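Local coordinates for protein aminotransferase (Streptomyces pactum, PDB 4ZM4) that belongs to the class-III aminotransferases, a family of pyridoxal-phosphate-dependent enzymes, and binds pyridoxal phosphate as a two-chain assembly, at residues B[394-403]-B[412-420]; B[353-363]-B[373-384]. The protein carries 1 engineered substitution. One frame throughout, in Å; residues are numbered along the deposited sequence.

Two contacts in series along the chain show how one small region of an aminotransferase is put together around a three-stranded antiparallel sheet. Interaction 1 is mostly buried: the helix opening at 396 lies against the loop that follows strand 411-412, through a methyl over an imidazole, a proline over a guanidinium, one amide bond to a carbonyl and two waters, one reaching the helix only weakly. Interaction 2 is farther from the chain's centre and only partly buried; there a strand outermost in its sheet within the chain meets a loop of two turns through one backbone bond, leucine packing and a histidine at a carboxylate. The two meet chiefly at Leu373, whose backbone N and O probably bond to His399 ND1 and Asp395 N.

Interaction 1 of 2, residues B[394-403]-B[412-420]; sequences VDFPRHRRLQ and YFHPNALEP
Helix 396-408 packs here against the loop between strands 411-412 and 421-422, a loop that carries Glu419 of the P3B pocket in this class-III aminotransferase; Gln403, His399 and Phe396 of the helix meet Phe413, Ala417 and Leu418 of the loop. Gln403 makes the direct polar link: its NE2 donates to Phe413 O at 2.8 Å, nearly in line with the C=O, although the N-H points off that line (N-H...O 136°). A turn at chi2 (66°) folds the amide back toward that carbonyl and leaves CG packed against the Pro415 ring, 3.4 Å from Pro415 CB. One turn earlier, the methyl of Ala417 sits over a face of the His399 imidazole, a CH-pi contact with CB 3.8 Å from the ring centroid. The ring is held from outside as well, since His399 ND1 probably accepts from Leu373 N. Pro415 CB lies over one face of the Arg400 guanidinium. At the start of the helix, Leu418 CD1 reaches the edge of the Phe396 ring, 3.8 Å from CZ, while Val394 CG1 lies over that ring's face. Asn416 opens an Asx turn, its OD1 accepting from Leu418 N at 3.0 Å. Of two waters, one donates to Pro415 O at 2.7 Å, accepts from Ala417 N and reaches Phe396 O only weakly; another donates to Gln403 O and accepts from Phe413 N at 3.1 Å.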
loop_
_atom_site.group_PDB
_atom_site.type_symbol
_atom_site.label_atom_id
_atom_site.label_comp_id
_atom_site.label_asym_id
_atom_site.label_seq_id
_atom_site.Cartn_x
_atom_site.Cartn_y
_atom_site.Cartn_z
ATOM N N VAL B 394 2.898 -14.721 30.689
ATOM C CA VAL B 394 2.649 -15.647 29.587
ATOM C C VAL B 394 3.777 -16.651 29.404
ATOM O O VAL B 394 4.941 -16.334 29.551
ATOM C CB VAL B 394 2.396 -14.886 28.270
ATOM C CG1 VAL B 394 2.346 -15.840 27.089
ATOM C CG2 VAL B 394 1.103 -14.106 28.357
ATOM N N ASP B 395 3.401 -17.885 29.121
ATOM C CA ASP B 395 4.342 -18.959 28.862
ATOM C C ASP B 395 4.465 -19.138 27.356
ATOM O O ASP B 395 3.741 -19.934 26.750
ATOM C CB ASP B 395 3.831 -20.258 29.517
ATOM C CG ASP B 395 4.842 -21.402 29.438
ATOM O OD1 ASP B 395 5.767 -21.331 28.610
ATOM O OD2 ASP B 395 4.691 -22.363 30.219
ATOM N N PHE B 396 5.372 -18.388 26.740
ATOM C CA PHE B 396 5.491 -18.348 25.261
ATOM C C PHE B 396 5.866 -19.673 24.619
ATOM O O PHE B 396 5.258 -20.051 23.616
ATOM C CB PHE B 396 6.413 -17.210 24.805
ATOM C CG PHE B 396 5.798 -15.846 24.957
ATOM C CD1 PHE B 396 4.903 -15.364 24.024
ATOM C CD2 PHE B 396 6.072 -15.062 26.072
ATOM C CE1 PHE B 396 4.309 -14.111 24.174
ATOM C CE2 PHE B 396 5.480 -13.815 26.233
ATOM C CZ PHE B 396 4.606 -13.337 25.279
ATOM N N PRO B 397 6.854 -20.388 25.161
ATOM C CA PRO B 397 7.178 -21.682 24.548
ATOM C C PRO B 397 6.035 -22.687 24.582
ATOM O O PRO B 397 5.834 -23.403 23.597
ATOM C CB PRO B 397 8.357 -22.185 25.384
ATOM C CG PRO B 397 9.017 -20.920 25.873
ATOM C CD PRO B 397 7.892 -19.956 26.115
ATOM N N ARG B 398 5.288 -22.738 25.686
ATOM C CA ARG B 398 4.131 -23.630 25.756
ATOM C C ARG B 398 3.023 -23.184 24.803
ATOM O O ARG B 398 2.406 -24.021 24.170
ATOM C CB ARG B 398 3.570 -23.772 27.164
ATOM C CG ARG B 398 4.127 -24.953 27.935
ATOM C CD ARG B 398 3.425 -25.190 29.275
ATOM N NE ARG B 398 4.039 -26.302 29.990
ATOM C CZ ARG B 398 5.183 -26.241 30.652
ATOM N NH1 ARG B 398 5.841 -25.102 30.785
ATOM N NH2 ARG B 398 5.667 -27.338 31.201
ATOM N N HIS B 399 2.790 -21.886 24.669
ATOM C CA HIS B 399 1.778 -21.432 23.720
ATOM C C HIS B 399 2.138 -21.808 22.278
ATOM O O HIS B 399 1.294 -22.350 21.572
ATOM C CB HIS B 399 1.486 -19.926 23.838
ATOM C CG HIS B 399 0.117 -19.574 23.377
ATOM N ND1 HIS B 399 -0.975 -19.655 24.207
ATOM C CD2 HIS B 399 -0.357 -19.216 22.161
ATOM C CE1 HIS B 399 -2.064 -19.323 23.536
ATOM N NE2 HIS B 399 -1.716 -19.052 22.291
ATOM N N ARG B 400 3.393 -21.580 21.875
ATOM C CA ARG B 400 3.878 -22.025 20.566
ATOM C C ARG B 400 3.615 -23.496 20.375
ATOM O O ARG B 400 3.227 -23.948 19.287
ATOM C CB ARG B 400 5.382 -21.749 20.377
ATOM C CG ARG B 400 5.752 -20.289 20.162
ATOM C CD ARG B 400 7.165 -20.059 19.629
ATOM N NE ARG B 400 7.159 -20.026 18.159
ATOM C CZ ARG B 400 6.706 -19.014 17.404
ATOM N NH1 ARG B 400 6.207 -17.899 17.953
ATOM N NH2 ARG B 400 6.748 -19.112 16.081
ATOM N N ARG B 401 3.853 -24.261 21.424
ATOM C CA ARG B 401 3.730 -25.714 21.344
ATOM C C ARG B 401 2.269 -26.064 21.201
ATOM O O ARG B 401 1.889 -26.839 20.314
ATOM C CB ARG B 401 4.352 -26.350 22.586
ATOM C CG ARG B 401 4.668 -27.832 22.492
ATOM C CD ARG B 401 5.958 -28.169 23.209
ATOM N NE ARG B 401 6.102 -27.772 24.591
ATOM C CZ ARG B 401 5.514 -28.336 25.630
ATOM N NH1 ARG B 401 4.588 -29.285 25.467
ATOM N NH2 ARG B 401 5.813 -27.915 26.836
ATOM N N LEU B 402 1.425 -25.387 21.976
ATOM C CA LEU B 402 -0.039 -25.518 21.834
ATOM C C LEU B 402 -0.557 -25.223 20.425
ATOM O O LEU B 402 -1.455 -25.918 19.946
ATOM C CB LEU B 402 -0.763 -24.617 22.831
ATOM C CG LEU B 402 -2.274 -24.771 22.910
ATOM C CD1 LEU B 402 -2.628 -26.133 23.496
ATOM C CD2 LEU B 402 -2.892 -23.651 23.735
ATOM N N GLN B 403 -0.018 -24.220 19.742
ATOM C CA GLN B 403 -0.582 -23.901 18.430
ATOM C C GLN B 403 -0.180 -24.900 17.339
ATOM O O GLN B 403 -0.984 -25.167 16.458
ATOM C CB GLN B 403 -0.375 -22.413 17.998
ATOM C CG GLN B 403 0.743 -22.085 17.034
ATOM C CD GLN B 403 0.628 -22.624 15.621
ATOM O OE1 GLN B 403 1.552 -23.244 15.161
ATOM N NE2 GLN B 403 -0.427 -22.309 14.917
ATOM N N TYR B 412 -6.260 -23.240 13.291
ATOM C CA TYR B 412 -5.133 -22.338 13.196
ATOM C C TYR B 412 -5.363 -21.051 13.972
ATOM O O TYR B 412 -6.313 -20.322 13.698
ATOM C CB TYR B 412 -4.807 -21.988 11.742
ATOM C CG TYR B 412 -3.660 -21.021 11.619
ATOM C CD1 TYR B 412 -2.359 -21.437 11.793
ATOM C CD2 TYR B 412 -3.877 -19.663 11.377
ATOM C CE1 TYR B 412 -1.284 -20.557 11.714
ATOM C CE2 TYR B 412 -2.808 -18.765 11.301
ATOM C CZ TYR B 412 -1.515 -19.224 11.468
ATOM O OH TYR B 412 -0.451 -18.353 11.377
ATOM N N PHE B 413 -4.433 -20.748 14.883
ATOM C CA PHE B 413 -4.236 -19.405 15.382
ATOM C C PHE B 413 -2.729 -19.070 15.325
ATOM O O PHE B 413 -1.935 -19.966 15.173
ATOM C CB PHE B 413 -4.831 -19.237 16.790
ATOM C CG PHE B 413 -4.370 -20.253 17.782
ATOM C CD1 PHE B 413 -3.220 -20.039 18.504
ATOM C CD2 PHE B 413 -5.069 -21.415 17.989
ATOM C CE1 PHE B 413 -2.776 -20.974 19.412
ATOM C CE2 PHE B 413 -4.640 -22.348 18.909
ATOM C CZ PHE B 413 -3.491 -22.130 19.630
ATOM N N HIS B 414 -2.360 -17.790 15.464
ATOM C CA HIS B 414 -0.951 -17.361 15.420
ATOM C C HIS B 414 -0.195 -17.909 16.658
ATOM O O HIS B 414 -0.721 -17.871 17.760
ATOM C CB HIS B 414 -0.854 -15.842 15.385
ATOM C CG HIS B 414 0.491 -15.319 14.991
ATOM N ND1 HIS B 414 1.601 -15.398 15.805
ATOM C CD2 HIS B 414 0.891 -14.656 13.882
ATOM C CE1 HIS B 414 2.634 -14.853 15.204
ATOM N NE2 HIS B 414 2.226 -14.369 14.046
ATOM N N PRO B 415 1.034 -18.408 16.468
ATOM C CA PRO B 415 1.789 -19.010 17.571
ATOM C C PRO B 415 2.202 -18.090 18.704
ATOM O O PRO B 415 2.492 -18.593 19.798
ATOM C CB PRO B 415 3.056 -19.562 16.908
ATOM C CG PRO B 415 3.018 -19.128 15.492
ATOM C CD PRO B 415 1.629 -18.703 15.155
ATOM N N ASN B 416 2.272 -16.791 18.445
ATOM C CA ASN B 416 2.588 -15.823 19.452
ATOM C C ASN B 416 1.318 -15.536 20.250
ATOM O O ASN B 416 0.300 -15.127 19.706
ATOM C CB ASN B 416 3.137 -14.550 18.811
ATOM C CG ASN B 416 3.617 -13.538 19.827
ATOM O OD1 ASN B 416 3.218 -13.550 20.998
ATOM N ND2 ASN B 416 4.485 -12.667 19.397
ATOM N N ALA B 417 1.377 -15.732 21.552
ATOM C CA ALA B 417 0.195 -15.572 22.384
ATOM C C ALA B 417 -0.408 -14.157 22.345
ATOM O O ALA B 417 -1.601 -13.983 22.574
ATOM C CB ALA B 417 0.536 -15.968 23.820
ATOM N N LEU B 418 0.423 -13.156 22.104
ATOM C CA LEU B 418 -0.011 -11.763 22.064
ATOM C C LEU B 418 -0.706 -11.369 20.761
ATOM O O LEU B 418 -1.271 -10.288 20.674
ATOM C CB LEU B 418 1.181 -10.848 22.273
ATOM C CG LEU B 418 1.947 -11.035 23.592
ATOM C CD1 LEU B 418 3.237 -10.262 23.540
ATOM C CD2 LEU B 418 1.123 -10.594 24.772
ATOM N N GLU B 419 -0.699 -12.232 19.755
ATOM C CA GLU B 419 -1.404 -11.950 18.516
ATOM C C GLU B 419 -2.878 -12.380 18.613
ATOM O O GLU B 419 -3.178 -13.524 18.896
ATOM C CB GLU B 419 -0.734 -12.660 17.355
ATOM C CG GLU B 419 0.653 -12.113 17.034
ATOM C CD GLU B 419 0.616 -10.724 16.454
ATOM O OE1 GLU B 419 -0.465 -10.245 16.048
ATOM O OE2 GLU B 419 1.677 -10.077 16.424
ATOM N N PRO B 420 -3.803 -11.453 18.356
ATOM C CA PRO B 420 -5.204 -11.754 18.604
ATOM C C PRO B 420 -5.846 -12.756 17.617
ATOM O O PRO B 420 -5.304 -13.005 16.535
ATOM C CB PRO B 420 -5.865 -10.375 18.501
ATOM C CG PRO B 420 -5.003 -9.610 17.559
ATOM C CD PRO B 420 -3.607 -10.098 17.792
HETATM O O HOH W 1 3.693 -17.608 22.021
HETATM O O HOH W 2 -3.065 -23.368 15.661
#

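Interaction 2 of 2, residues B[353-363]-B[373-384]; sequences FATEKRPVHIN and LLKGSAEPSAEP
Val360 and Leu373 face each other as an antiparallel non-hydrogen-bonded pair, their CA atoms 4.5 Å apart, and just beyond them Leu374 N donates to Pro359 O at 3.1 Å in a nearly straight bond (175°) that approaches from above the carbonyl plane. This is the end of a beta hairpin, where the second strand gives way to a loop built from two type I turns, 375-378 and 379-382. The leucines at the parting of the strands pack to different places. Leu373 sends CD1 to the edge of the Phe353 ring, 3.5 Å from CE2, and the same methyl lies against Arg358 CB; Val360 CG2 covers a face of that ring. Leu374 instead lies across the backbone of the first strand: its CG is 3.6 Å from His361 N, its CD2 rests on His361 CB, and its CB meets Pro359 CB.

Farther along, the loop folds back over the His361 side chain. With CG anti to the backbone N (chi1 -168°), the imidazole extends toward residues 382-384, where Glu383 OE2 comes to its edge, 3.2 Å from CE1, and Ala382 O approaches the same edge. Pro384 CG lies over one face of the ring, and its CD is 3.6 Å from His361 CE1. Asn363 OD1 takes a weak bond from His361 NE2. The other carboxylate oxygen, Glu383 OE1, accepts from a water that also donates to Ile362 O, so this exposed glutamate is tied to the strand through solvent.

Strand 360-365 is an outermost strand of its sheet within the chain. Helix 429-444 packs on Phe353 and Arg358 through Leu443, and helix 387-393 receives Leu374 and Ala382 on Leu393 and Pro384 on Leu390.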
loop_
_atom_site.group_PDB
_atom_site.type_symbol
_atom_site.label_atom_id
_atom_site.label_comp_id
_atom_site.label_asym_id
_atom_site.label_seq_id
_atom_site.Cartn_x
_atom_site.Cartn_y
_atom_site.Cartn_z
ATOM N N PHE B 353 -9.969 -24.787 29.173
ATOM C CA PHE B 353 -8.732 -24.592 29.949
ATOM C C PHE B 353 -8.936 -24.905 31.445
ATOM O O PHE B 353 -8.030 -25.426 32.098
ATOM C CB PHE B 353 -8.171 -23.167 29.750
ATOM C CG PHE B 353 -7.413 -22.986 28.461
ATOM C CD1 PHE B 353 -8.075 -22.790 27.259
ATOM C CD2 PHE B 353 -6.037 -22.994 28.448
ATOM C CE1 PHE B 353 -7.381 -22.617 26.072
ATOM C CE2 PHE B 353 -5.346 -22.820 27.267
ATOM C CZ PHE B 353 -6.019 -22.636 26.075
ATOM N N ALA B 354 -10.098 -24.541 31.985
ATOM C CA ALA B 354 -10.414 -24.801 33.392
ATOM C C ALA B 354 -10.455 -26.298 33.647
ATOM O O ALA B 354 -9.834 -26.786 34.586
ATOM C CB ALA B 354 -11.741 -24.140 33.800
ATOM N N THR B 355 -11.196 -27.016 32.818
ATOM C CA THR B 355 -11.310 -28.470 32.933
ATOM C C THR B 355 -9.947 -29.162 32.895
ATOM O O THR B 355 -9.720 -30.152 33.584
ATOM C CB THR B 355 -12.222 -29.020 31.816
ATOM O OG1 THR B 355 -13.518 -28.413 31.920
ATOM C CG2 THR B 355 -12.379 -30.525 31.920
ATOM N N GLU B 356 -9.049 -28.644 32.073
ATOM C CA GLU B 356 -7.674 -29.151 31.987
ATOM C C GLU B 356 -6.760 -28.587 33.065
ATOM O O GLU B 356 -5.609 -28.990 33.160
ATOM C CB GLU B 356 -7.090 -28.844 30.599
ATOM C CG GLU B 356 -7.866 -29.553 29.489
ATOM C CD GLU B 356 -7.958 -31.048 29.693
ATOM O OE1 GLU B 356 -6.911 -31.665 30.016
ATOM O OE2 GLU B 356 -9.072 -31.592 29.536
ATOM N N LYS B 357 -7.253 -27.639 33.849
ATOM C CA LYS B 357 -6.458 -26.993 34.891
ATOM C C LYS B 357 -5.196 -26.302 34.331
ATOM O O LYS B 357 -4.131 -26.326 34.952
ATOM C CB LYS B 357 -6.117 -27.990 36.005
ATOM C CG LYS B 357 -7.338 -28.732 36.525
ATOM C CD LYS B 357 -7.043 -29.544 37.778
ATOM C CE LYS B 357 -8.252 -30.387 38.195
ATOM N NZ LYS B 357 -8.122 -30.920 39.581
ATOM N N ARG B 358 -5.348 -25.657 33.174
ATOM C CA ARG B 358 -4.315 -24.816 32.591
ATOM C C ARG B 358 -4.701 -23.368 32.816
ATOM O O ARG B 358 -5.734 -22.937 32.308
ATOM C CB ARG B 358 -4.220 -25.056 31.081
ATOM C CG ARG B 358 -3.773 -26.446 30.704
ATOM C CD ARG B 358 -2.283 -26.595 30.925
ATOM N NE ARG B 358 -1.781 -27.872 30.432
ATOM C CZ ARG B 358 -0.504 -28.218 30.479
ATOM N NH1 ARG B 358 0.407 -27.391 30.981
ATOM N NH2 ARG B 358 -0.137 -29.397 30.032
ATOM N N PRO B 359 -3.883 -22.603 33.560
ATOM C CA PRO B 359 -4.212 -21.194 33.652
ATOM C C PRO B 359 -4.086 -20.489 32.294
ATOM O O PRO B 359 -3.193 -20.786 31.492
ATOM C CB PRO B 359 -3.222 -20.649 34.684
ATOM C CG PRO B 359 -2.122 -21.651 34.767
ATOM C CD PRO B 359 -2.733 -22.973 34.407
ATOM N N VAL B 360 -4.996 -19.555 32.041
ATOM C CA VAL B 360 -5.062 -18.858 30.760
ATOM C C VAL B 360 -5.493 -17.404 31.021
ATOM O O VAL B 360 -6.279 -17.146 31.919
ATOM C CB VAL B 360 -6.060 -19.579 29.850
ATOM C CG1 VAL B 360 -7.484 -19.385 30.357
ATOM C CG2 VAL B 360 -5.929 -19.112 28.419
ATOM N N HIS B 361 -4.964 -16.462 30.241
ATOM C CA HIS B 361 -5.502 -15.111 30.215
ATOM C C HIS B 361 -6.216 -14.867 28.900
ATOM O O HIS B 361 -5.675 -15.181 27.831
ATOM C CB HIS B 361 -4.419 -14.058 30.394
ATOM C CG HIS B 361 -4.969 -12.689 30.663
ATOM N ND1 HIS B 361 -5.350 -12.285 31.922
ATOM C CD2 HIS B 361 -5.234 -11.646 29.837
ATOM C CE1 HIS B 361 -5.818 -11.052 31.864
ATOM N NE2 HIS B 361 -5.749 -10.635 30.613
ATOM N N ILE B 362 -7.436 -14.340 28.980
ATOM C CA ILE B 362 -8.290 -14.090 27.803
ATOM C C ILE B 362 -8.865 -12.688 27.906
ATOM O O ILE B 362 -9.509 -12.369 28.903
ATOM C CB ILE B 362 -9.467 -15.087 27.738
ATOM C CG1 ILE B 362 -8.959 -16.515 27.576
ATOM C CG2 ILE B 362 -10.403 -14.745 26.578
ATOM C CD1 ILE B 362 -10.046 -17.585 27.634
ATOM N N ASN B 363 -8.552 -11.828 26.946
ATOM C CA ASN B 363 -9.179 -10.510 26.853
ATOM C C ASN B 363 -10.055 -10.478 25.600
ATOM O O ASN B 363 -9.690 -11.037 24.592
ATOM C CB ASN B 363 -8.147 -9.374 26.769
ATOM C CG ASN B 363 -7.406 -9.117 28.084
ATOM O OD1 ASN B 363 -6.187 -8.876 28.073
ATOM N ND2 ASN B 363 -8.125 -9.085 29.196
ATOM N N LEU B 373 -1.721 -18.715 27.221
ATOM C CA LEU B 373 -1.440 -19.712 28.211
ATOM C C LEU B 373 -0.443 -19.120 29.201
ATOM O O LEU B 373 0.587 -18.574 28.802
ATOM C CB LEU B 373 -0.839 -20.918 27.492
ATOM C CG LEU B 373 -0.717 -22.299 28.090
ATOM C CD1 LEU B 373 -2.047 -22.852 28.531
ATOM C CD2 LEU B 373 -0.145 -23.208 27.025
ATOM N N LEU B 374 -0.749 -19.211 30.495
ATOM C CA LEU B 374 0.059 -18.575 31.531
ATOM C C LEU B 374 1.087 -19.501 32.179
ATOM O O LEU B 374 0.934 -20.708 32.181
ATOM C CB LEU B 374 -0.860 -17.994 32.612
ATOM C CG LEU B 374 -1.934 -17.022 32.145
ATOM C CD1 LEU B 374 -2.687 -16.448 33.323
ATOM C CD2 LEU B 374 -1.338 -15.887 31.316
ATOM N N LYS B 375 2.143 -18.918 32.730
ATOM C CA LYS B 375 3.146 -19.674 33.507
ATOM C C LYS B 375 2.506 -20.249 34.766
ATOM O O LYS B 375 1.590 -19.659 35.334
ATOM C CB LYS B 375 4.293 -18.759 33.941
ATOM C CG LYS B 375 5.144 -18.232 32.807
ATOM C CD LYS B 375 5.960 -17.042 33.274
ATOM C CE LYS B 375 6.993 -16.638 32.239
ATOM N NZ LYS B 375 7.590 -15.326 32.616
ATOM N N GLY B 376 2.987 -21.393 35.216
ATOM C CA GLY B 376 2.478 -21.996 36.443
ATOM C C GLY B 376 2.683 -21.031 37.599
ATOM O O GLY B 376 1.871 -20.988 38.528
ATOM N N SER B 377 3.749 -20.226 37.515
ATOM C CA SER B 377 4.079 -19.216 38.547
ATOM C C SER B 377 3.367 -17.877 38.334
ATOM O O SER B 377 3.663 -16.914 39.029
ATOM C CB SER B 377 5.600 -18.944 38.587
ATOM O OG SER B 377 5.956 -17.914 37.658
ATOM N N ALA B 378 2.464 -17.797 37.362
ATOM C CA ALA B 378 1.770 -16.547 37.071
ATOM C C ALA B 378 0.581 -16.388 37.996
ATOM O O ALA B 378 0.024 -17.370 38.467
ATOM C CB ALA B 378 1.313 -16.508 35.611
ATOM N N GLU B 379 0.186 -15.140 38.224
ATOM C CA GLU B 379 -0.994 -14.820 39.028
ATOM C C GLU B 379 -2.284 -14.977 38.209
ATOM O O GLU B 379 -2.623 -14.090 37.433
ATOM C CB GLU B 379 -0.900 -13.381 39.557
ATOM C CG GLU B 379 -0.645 -13.244 41.048
ATOM C CD GLU B 379 -1.660 -13.972 41.920
ATOM O OE1 GLU B 379 -1.204 -14.409 43.005
ATOM O OE2 GLU B 379 -2.865 -14.122 41.526
ATOM N N PRO B 380 -3.027 -16.088 38.393
ATOM C CA PRO B 380 -4.225 -16.271 37.553
ATOM C C PRO B 380 -5.172 -15.069 37.494
ATOM O O PRO B 380 -5.831 -14.874 36.452
ATOM C CB PRO B 380 -4.945 -17.482 38.189
ATOM C CG PRO B 380 -4.162 -17.847 39.420
ATOM C CD PRO B 380 -2.796 -17.251 39.272
ATOM N N SER B 381 -5.247 -14.286 38.590
ATOM C CA SER B 381 -6.229 -13.202 38.704
ATOM C C SER B 381 -5.771 -11.837 38.141
ATOM O O SER B 381 -6.507 -10.838 38.221
ATOM C CB SER B 381 -6.575 -13.010 40.173
ATOM O OG SER B 381 -5.487 -12.356 40.828
ATOM N N ALA B 382 -4.562 -11.778 37.589
ATOM C CA ALA B 382 -4.005 -10.518 37.111
ATOM C C ALA B 382 -4.844 -9.889 36.005
ATOM O O ALA B 382 -5.377 -10.615 35.165
ATOM C CB ALA B 382 -2.584 -10.752 36.617
ATOM N N GLU B 383 -4.974 -8.556 36.012
ATOM C CA GLU B 383 -5.475 -7.826 34.822
ATOM C C GLU B 383 -4.412 -6.832 34.343
ATOM O O GLU B 383 -4.417 -5.669 34.730
ATOM C CB GLU B 383 -6.804 -7.094 35.028
ATOM C CG GLU B 383 -8.058 -7.960 34.910
ATOM C CD GLU B 383 -8.123 -8.820 33.647
ATOM O OE1 GLU B 383 -8.762 -9.883 33.719
ATOM O OE2 GLU B 383 -7.534 -8.458 32.595
ATOM N N PRO B 384 -3.453 -7.315 33.550
ATOM C CA PRO B 384 -2.390 -6.456 33.110
ATOM C C PRO B 384 -2.954 -5.312 32.310
ATOM O O PRO B 384 -3.939 -5.501 31.564
ATOM C CB PRO B 384 -1.538 -7.379 32.230
ATOM C CG PRO B 384 -2.452 -8.461 31.812
ATOM C CD PRO B 384 -3.324 -8.678 33.001
HETATM O O HOH W 3 -9.428 -11.249 31.372
#